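Local coordinates for aminopeptidase-like protein (Chaetomium thermophilum, PDB 5JM6) that probably acts as a zinc-dependent metalloaminopeptidase of the M18 family and assembles into a dodecamer, at residues N352-T357 and A468-K473; L87-S92 and I358-E363; R384-S389 and S430-I435. One frame throughout, in Å; residues are numbered along the deposited sequence.

Interaction 1 of 3, residues N352-T357 and A468-K473; sequences NFLPIT and AAMGVK
Met470 lays the end of its side chain across Leu354, SD lying 4.0 Å from Leu354 CD2. The chain bends at its last torsion (chi3 96°), which brings CE to 4.1 Å from Leu354 CG, at the fork of the leucine. Nearer the Met470 backbone, CG rests 4.0 Å from Pro355 CG, and the methionine crosses both partners at about a right angle. No hydrogen bond joins 352-357 to 468-473; the contact is apolar. Pro355 lies in the first turn of helix 353-368, where a residue without an N-H is readily accommodated. In this turn Phe353 O accepts from Thr357 N and Thr357 OG1, which reach it from opposite faces of the carbonyl plane. After Met470 the chain leaves helical geometry at Gly471, with positive phi (59°), and Gly471 O accepts a hydrogen bond from Arg346 NE of a second subunit. The contact thus joins the first turn of helix 353-368 to the C-terminal part of helix 466-470. Beneath them lies the mixed sheet, on which Leu354 packs against Ile113 of strand 111-117 and against Leu332, Ala334 and Phe336 of strand 330-336.

Interaction 2 of 3, residues L87-S92 and I358-E363; sequences LPARDS and IERILE
Arg360 reaches from helix 353-368 to two backbone carbonyls of the loop 87-92, and hydrogen bonds carry most of the contact. Its NH2 donates to Ala89 O with a nearly straight N-H...O angle of 166°; the modelled separation of 2.5 Å between these two atoms is doubtfully short and says nothing about the strength of the bond. NH1 donates to Asp91 O at 3.1 Å along a more bent path (139°), the nitrogen lying almost in line with the Asp91 C=O bond. A third, weak bond runs from NH1 back to Ala89 O. Both acceptors sit at the edge of the guanidinium and practically in its plane, so the flat group is held against rotation by two carbonyls that belong to one short piece of chain. Bends at chi2 and chi3 turn the NH1/NH2 end of the arginine toward the loop.

The acceptors are presented by a type I beta turn from Pro88 to Asp91, closed by Asp91 N donating to Pro88 O at 3.2 Å. This turn follows strand 85-86, an outermost strand of the mixed sheet in the M18 fold, so Arg360 ties a helix covering the sheet to the loop leaving its edge.

The Ala89 methyl also touches the guanidinium, CB lying 3.7 Å from Arg360 NH2, a by-product of the bond to its own carbonyl. The guanidinium also makes a cation-pi contact with Trp93, whose NE1 in turn donates to Pro88 O. Subunit packing adds to the surroundings, since Arg360 touches Gly376 of another subunit and Arg90, on the same turn, forms a salt bridge with Asp514 of that subunit.

Interaction 3 of 3, residues R384-S389 and S430-I435; sequences RSFLVS and SVSMAI
Phe386 projects from the start of strand 386-394 onto helix 430-443, where its ring meets Ile435 and Ser432. This is strand-to-helix packing in an alpha/beta fold whose mixed central sheet has helices on both faces, as in other zinc exopeptidases of this clan; helix 430-443 and helix 495-514 lie on the same face here.

Ile435 makes the closest approach, its CD1 coming 3.6 Å from Phe386 CE2 and 3.9 Å from Phe386 CD2. The methyl arrives obliquely to the ring, and the two side chains run antiparallel alongside one another. Ile435 reaches it with an extended CG1 branch (chi2 162°). One turn earlier in the helix, Ser432 CB stands at the ring edge, 4.2 Å from Phe386 CZ. Phe386 itself has CG anti to the backbone N (chi1 -168°), which sends the ring away from the strand toward the helix, its CZ and CE2 leading.

Within the strand, Val388 points to the same side of the sheet, and its CG2 lies in the ring plane, 3.7 Å from Phe386 CE1. Trp510 of helix 495-514 meets the Phe386 ring with the planes inclined at about 40° and also touches Ile435. Its NE1 hydrogen-bonds Arg384 O.

The backbone of Phe386 is fixed by hydrogen bonds to Ile127 and Met129 of the adjacent strand. The Ser432 hydroxyl is turned to other partners, hydrogen-bonding Asp429 OD1 and Ala474 O and so linking the helix to the next strand of the sheet. At the beginning of the helix segment, Ser430 OG is hydrogen-bonded to Glu281 OE2 of a second subunit.

Helix 353-368 carries both interaction 1 and interaction 2, whose centres are 14 Å apart; they meet where Met470 CE packs on Ile358 CD1. Interaction 3 is on the other face of the mixed sheet, its centre about 15 Å from that of interaction 1. The two are joined through the sheet by a probable hydrogen bond of 2.7 Å from Leu387 N to Lys473 O. Interactions 2 and 3 do not touch, their centres being about 26 Å apart. All three lie away from the two zinc sites, but the strand of Phe386 runs on to Asp391, which binds one zinc ion together with His133 and Asp306.

Interaction 1 of 3, residues N352-T357 and A468-K473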
# COMPACT_ATOMS: atom_id res chain seq x y z
N ASN A 352 7.94 -30.09 40.86
CA ASN A 352 7.91 -31.16 41.87
C ASN A 352 7.08 -30.88 43.12
O ASN A 352 6.57 -31.80 43.75
CB ASN A 352 9.36 -31.45 42.31
CG ASN A 352 9.60 -32.92 42.63
OD1 ASN A 352 8.69 -33.75 42.57
ND2 ASN A 352 10.84 -33.24 42.98
N PHE A 353 6.94 -29.60 43.45
CA PHE A 353 6.61 -29.18 44.81
C PHE A 353 5.38 -29.86 45.43
O PHE A 353 5.50 -30.49 46.48
CB PHE A 353 6.40 -27.66 44.84
CG PHE A 353 6.36 -27.08 46.23
CD1 PHE A 353 7.00 -27.72 47.28
CD2 PHE A 353 5.69 -25.90 46.48
CE1 PHE A 353 6.96 -27.20 48.55
CE2 PHE A 353 5.65 -25.36 47.75
CZ PHE A 353 6.28 -26.02 48.79
N LEU A 354 4.22 -29.74 44.81
CA LEU A 354 3.01 -30.34 45.39
C LEU A 354 2.97 -31.88 45.32
O LEU A 354 2.59 -32.51 46.30
CB LEU A 354 1.75 -29.75 44.76
CG LEU A 354 0.44 -30.33 45.31
CD1 LEU A 354 0.26 -29.98 46.79
CD2 LEU A 354 -0.76 -29.87 44.50
N PRO A 355 3.33 -32.48 44.17
CA PRO A 355 3.32 -33.95 44.17
C PRO A 355 4.27 -34.60 45.18
O PRO A 355 3.85 -35.51 45.89
CB PRO A 355 3.73 -34.30 42.74
CG PRO A 355 3.21 -33.17 41.94
CD PRO A 355 3.45 -31.96 42.80
N ILE A 356 5.52 -34.14 45.26
CA ILE A 356 6.47 -34.78 46.16
C ILE A 356 6.08 -34.55 47.62
O ILE A 356 6.29 -35.42 48.47
CB ILE A 356 7.93 -34.29 45.91
CG1 ILE A 356 8.92 -35.19 46.66
CG2 ILE A 356 8.11 -32.83 46.31
CD1 ILE A 356 10.35 -35.03 46.20
N THR A 357 5.47 -33.40 47.90
CA THR A 357 4.99 -33.11 49.25
C THR A 357 3.87 -34.07 49.63
O THR A 357 3.86 -34.60 50.74
CB THR A 357 4.49 -31.66 49.37
OG1 THR A 357 5.60 -30.76 49.26
CG2 THR A 357 3.79 -31.44 50.70
N ALA A 468 -2.94 -33.06 35.52
CA ALA A 468 -2.32 -34.08 34.69
C ALA A 468 -1.20 -34.80 35.43
O ALA A 468 -1.04 -36.01 35.32
CB ALA A 468 -1.79 -33.48 33.39
N ALA A 469 -0.43 -34.04 36.21
CA ALA A 469 0.71 -34.59 36.92
C ALA A 469 0.29 -35.61 37.98
O ALA A 469 0.99 -36.60 38.21
CB ALA A 469 1.52 -33.47 37.56
N MET A 470 -0.81 -35.34 38.67
CA MET A 470 -1.35 -36.27 39.66
C MET A 470 -2.59 -37.07 39.25
O MET A 470 -3.08 -37.89 40.02
CB MET A 470 -1.65 -35.50 40.94
CG MET A 470 -0.53 -34.58 41.33
SD MET A 470 -1.16 -33.25 42.35
CE MET A 470 -0.80 -33.95 43.94
N GLY A 471 -3.12 -36.81 38.06
CA GLY A 471 -4.33 -37.49 37.61
C GLY A 471 -5.52 -37.29 38.52
O GLY A 471 -6.37 -38.17 38.66
N VAL A 472 -5.59 -36.11 39.13
CA VAL A 472 -6.65 -35.78 40.08
C VAL A 472 -7.80 -35.09 39.36
O VAL A 472 -7.59 -34.30 38.44
CB VAL A 472 -6.12 -34.89 41.22
CG1 VAL A 472 -7.25 -34.40 42.12
CG2 VAL A 472 -5.09 -35.64 42.04
N LYS A 473 -9.02 -35.42 39.76
CA LYS A 473 -10.20 -34.78 39.24
C LYS A 473 -10.11 -33.28 39.58
O LYS A 473 -9.68 -32.92 40.68
CB LYS A 473 -11.42 -35.48 39.84
CG LYS A 473 -12.57 -35.67 38.93
CD LYS A 473 -12.28 -35.26 37.53
CE LYS A 473 -13.55 -34.77 36.88
NZ LYS A 473 -14.48 -35.87 36.54

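Interaction 2 of 3, residues L87-S92 and I358-E363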
# COMPACT_ATOMS: atom_id res chain seq x y z
N LEU A 87 7.10 -28.06 58.24
CA LEU A 87 7.87 -29.25 57.88
C LEU A 87 9.01 -28.88 56.94
O LEU A 87 8.80 -28.69 55.74
CB LEU A 87 6.96 -30.29 57.23
CG LEU A 87 5.80 -30.79 58.10
CD1 LEU A 87 4.80 -31.59 57.28
CD2 LEU A 87 6.34 -31.62 59.25
N PRO A 88 10.24 -28.80 57.48
CA PRO A 88 11.41 -28.45 56.66
C PRO A 88 11.76 -29.57 55.70
O PRO A 88 11.80 -30.73 56.12
CB PRO A 88 12.51 -28.24 57.71
CG PRO A 88 11.80 -28.05 59.01
CD PRO A 88 10.57 -28.90 58.90
N ALA A 89 12.03 -29.23 54.45
CA ALA A 89 12.26 -30.25 53.43
C ALA A 89 13.45 -31.15 53.76
O ALA A 89 13.42 -32.35 53.49
CB ALA A 89 12.47 -29.59 52.07
N ARG A 90 14.49 -30.58 54.37
CA ARG A 90 15.71 -31.34 54.62
C ARG A 90 15.56 -32.36 55.76
O ARG A 90 16.35 -33.30 55.85
CB ARG A 90 16.87 -30.40 54.93
CG ARG A 90 17.34 -29.60 53.73
CD ARG A 90 18.40 -28.59 54.13
NE ARG A 90 18.96 -27.90 52.97
CZ ARG A 90 20.26 -27.83 52.70
NH1 ARG A 90 21.14 -28.41 53.50
NH2 ARG A 90 20.68 -27.18 51.62
N ASP A 91 14.58 -32.16 56.63
CA ASP A 91 14.29 -33.12 57.70
C ASP A 91 13.39 -34.27 57.24
O ASP A 91 12.63 -34.14 56.28
CB ASP A 91 13.65 -32.42 58.89
CG ASP A 91 14.49 -31.26 59.40
OD1 ASP A 91 13.95 -30.43 60.16
OD2 ASP A 91 15.68 -31.18 59.03
N SER A 92 13.48 -35.40 57.94
CA SER A 92 12.59 -36.52 57.70
C SER A 92 11.25 -36.30 58.40
O SER A 92 11.22 -35.94 59.58
CB SER A 92 13.23 -37.83 58.17
OG SER A 92 12.37 -38.93 57.96
N ILE A 358 2.95 -34.30 48.71
CA ILE A 358 1.85 -35.21 48.95
C ILE A 358 2.36 -36.63 49.18
O ILE A 358 1.92 -37.32 50.10
CB ILE A 358 0.83 -35.19 47.79
CG1 ILE A 358 0.12 -33.83 47.77
CG2 ILE A 358 -0.17 -36.33 47.91
CD1 ILE A 358 -1.27 -33.86 47.22
N GLU A 359 3.31 -37.06 48.36
CA GLU A 359 3.89 -38.40 48.51
C GLU A 359 4.55 -38.55 49.87
O GLU A 359 4.39 -39.57 50.54
CB GLU A 359 4.88 -38.69 47.38
CG GLU A 359 4.25 -38.72 46.00
CD GLU A 359 5.22 -39.10 44.90
OE1 GLU A 359 6.31 -39.64 45.22
OE2 GLU A 359 4.90 -38.87 43.72
N ARG A 360 5.29 -37.52 50.29
CA ARG A 360 5.93 -37.52 51.60
C ARG A 360 4.93 -37.67 52.74
O ARG A 360 5.16 -38.44 53.67
CB ARG A 360 6.71 -36.23 51.80
CG ARG A 360 8.08 -36.18 51.18
CD ARG A 360 9.00 -35.59 52.21
NE ARG A 360 9.95 -34.63 51.66
CZ ARG A 360 10.91 -34.07 52.39
NH1 ARG A 360 11.03 -34.38 53.67
NH2 ARG A 360 11.74 -33.20 51.84
N ILE A 361 3.83 -36.92 52.66
CA ILE A 361 2.79 -37.00 53.67
C ILE A 361 2.23 -38.41 53.74
O ILE A 361 2.12 -39.00 54.82
CB ILE A 361 1.64 -36.02 53.39
CG1 ILE A 361 2.15 -34.58 53.33
CG2 ILE A 361 0.56 -36.15 54.45
CD1 ILE A 361 1.15 -33.61 52.73
N LEU A 362 1.89 -38.96 52.58
CA LEU A 362 1.30 -40.29 52.52
C LEU A 362 2.27 -41.36 53.01
O LEU A 362 1.89 -42.23 53.80
CB LEU A 362 0.85 -40.60 51.10
CG LEU A 362 0.26 -41.99 50.89
CD1 LEU A 362 -0.89 -42.23 51.86
CD2 LEU A 362 -0.20 -42.15 49.46
N GLU A 363 3.52 -41.30 52.57
CA GLU A 363 4.52 -42.26 53.02
C GLU A 363 4.73 -42.17 54.53
O GLU A 363 5.01 -43.17 55.19
CB GLU A 363 5.85 -42.05 52.30
CG GLU A 363 6.96 -42.96 52.80
CD GLU A 363 8.32 -42.34 52.66
OE1 GLU A 363 8.46 -41.15 52.97
OE2 GLU A 363 9.25 -43.06 52.23

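Interaction 3 of 3, residues R384-S389 and S430-I435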
# COMPACT_ATOMS: atom_id res chain seq x y z
N ARG A 384 -9.46 -40.46 44.99
CA ARG A 384 -10.44 -39.95 45.94
C ARG A 384 -10.31 -38.44 46.13
O ARG A 384 -10.96 -37.86 46.99
CB ARG A 384 -10.32 -40.68 47.28
CG ARG A 384 -10.53 -42.18 47.16
CD ARG A 384 -10.71 -42.84 48.52
NE ARG A 384 -9.97 -44.09 48.60
CZ ARG A 384 -10.49 -45.30 48.39
NH1 ARG A 384 -11.78 -45.42 48.10
NH2 ARG A 384 -9.73 -46.38 48.48
N SER A 385 -9.44 -37.82 45.34
CA SER A 385 -9.16 -36.40 45.53
C SER A 385 -9.90 -35.51 44.53
O SER A 385 -10.54 -35.99 43.60
CB SER A 385 -7.66 -36.15 45.43
OG SER A 385 -6.97 -36.82 46.47
N PHE A 386 -9.79 -34.20 44.75
CA PHE A 386 -10.29 -33.21 43.82
C PHE A 386 -9.43 -31.95 43.95
O PHE A 386 -9.12 -31.53 45.07
CB PHE A 386 -11.76 -32.90 44.09
CG PHE A 386 -12.42 -32.10 43.01
CD1 PHE A 386 -12.30 -30.72 42.98
CD2 PHE A 386 -13.16 -32.72 42.01
CE1 PHE A 386 -12.91 -29.97 42.00
CE2 PHE A 386 -13.76 -31.98 41.02
CZ PHE A 386 -13.64 -30.60 41.01
N LEU A 387 -9.09 -31.34 42.83
CA LEU A 387 -8.24 -30.15 42.83
C LEU A 387 -8.96 -28.95 42.24
O LEU A 387 -9.32 -28.94 41.07
CB LEU A 387 -6.96 -30.40 42.03
CG LEU A 387 -6.16 -29.12 41.78
CD1 LEU A 387 -5.35 -28.71 43.01
CD2 LEU A 387 -5.27 -29.22 40.54
N VAL A 388 -9.17 -27.93 43.07
CA VAL A 388 -9.68 -26.67 42.55
C VAL A 388 -8.50 -25.77 42.25
O VAL A 388 -7.83 -25.28 43.15
CB VAL A 388 -10.65 -25.99 43.54
CG1 VAL A 388 -11.04 -24.62 43.03
CG2 VAL A 388 -11.89 -26.86 43.74
N SER A 389 -8.25 -25.56 40.96
CA SER A 389 -7.18 -24.68 40.50
C SER A 389 -7.76 -23.30 40.27
O SER A 389 -8.56 -23.10 39.36
CB SER A 389 -6.53 -25.22 39.23
OG SER A 389 -5.69 -24.26 38.62
N SER A 430 -18.38 -31.49 32.79
CA SER A 430 -19.72 -31.72 33.32
C SER A 430 -19.68 -32.39 34.69
O SER A 430 -20.53 -32.11 35.54
CB SER A 430 -20.56 -32.55 32.34
OG SER A 430 -20.08 -33.88 32.22
N VAL A 431 -18.69 -33.24 34.92
CA VAL A 431 -18.55 -33.87 36.22
C VAL A 431 -18.02 -32.87 37.25
O VAL A 431 -18.57 -32.75 38.35
CB VAL A 431 -17.62 -35.10 36.17
CG1 VAL A 431 -17.43 -35.67 37.56
CG2 VAL A 431 -18.20 -36.15 35.22
N SER A 432 -16.96 -32.14 36.90
CA SER A 432 -16.41 -31.12 37.80
C SER A 432 -17.47 -30.09 38.18
O SER A 432 -17.57 -29.70 39.34
CB SER A 432 -15.21 -30.42 37.16
OG SER A 432 -14.20 -31.34 36.80
N MET A 433 -18.27 -29.66 37.21
CA MET A 433 -19.30 -28.67 37.47
C MET A 433 -20.41 -29.24 38.35
O MET A 433 -20.94 -28.54 39.21
CB MET A 433 -19.88 -28.13 36.16
CG MET A 433 -19.05 -27.01 35.55
SD MET A 433 -19.70 -26.24 34.05
CE MET A 433 -19.55 -27.59 32.88
N ALA A 434 -20.75 -30.51 38.15
CA ALA A 434 -21.78 -31.16 38.97
C ALA A 434 -21.37 -31.16 40.44
O ALA A 434 -22.19 -30.89 41.32
CB ALA A 434 -22.04 -32.58 38.48
N ILE A 435 -20.10 -31.45 40.69
CA ILE A 435 -19.58 -31.49 42.05
C ILE A 435 -19.58 -30.11 42.71
O ILE A 435 -20.07 -29.94 43.82
CB ILE A 435 -18.14 -32.06 42.08
CG1 ILE A 435 -18.14 -33.51 41.59
CG2 ILE A 435 -17.55 -31.96 43.48
CD1 ILE A 435 -16.78 -34.01 41.17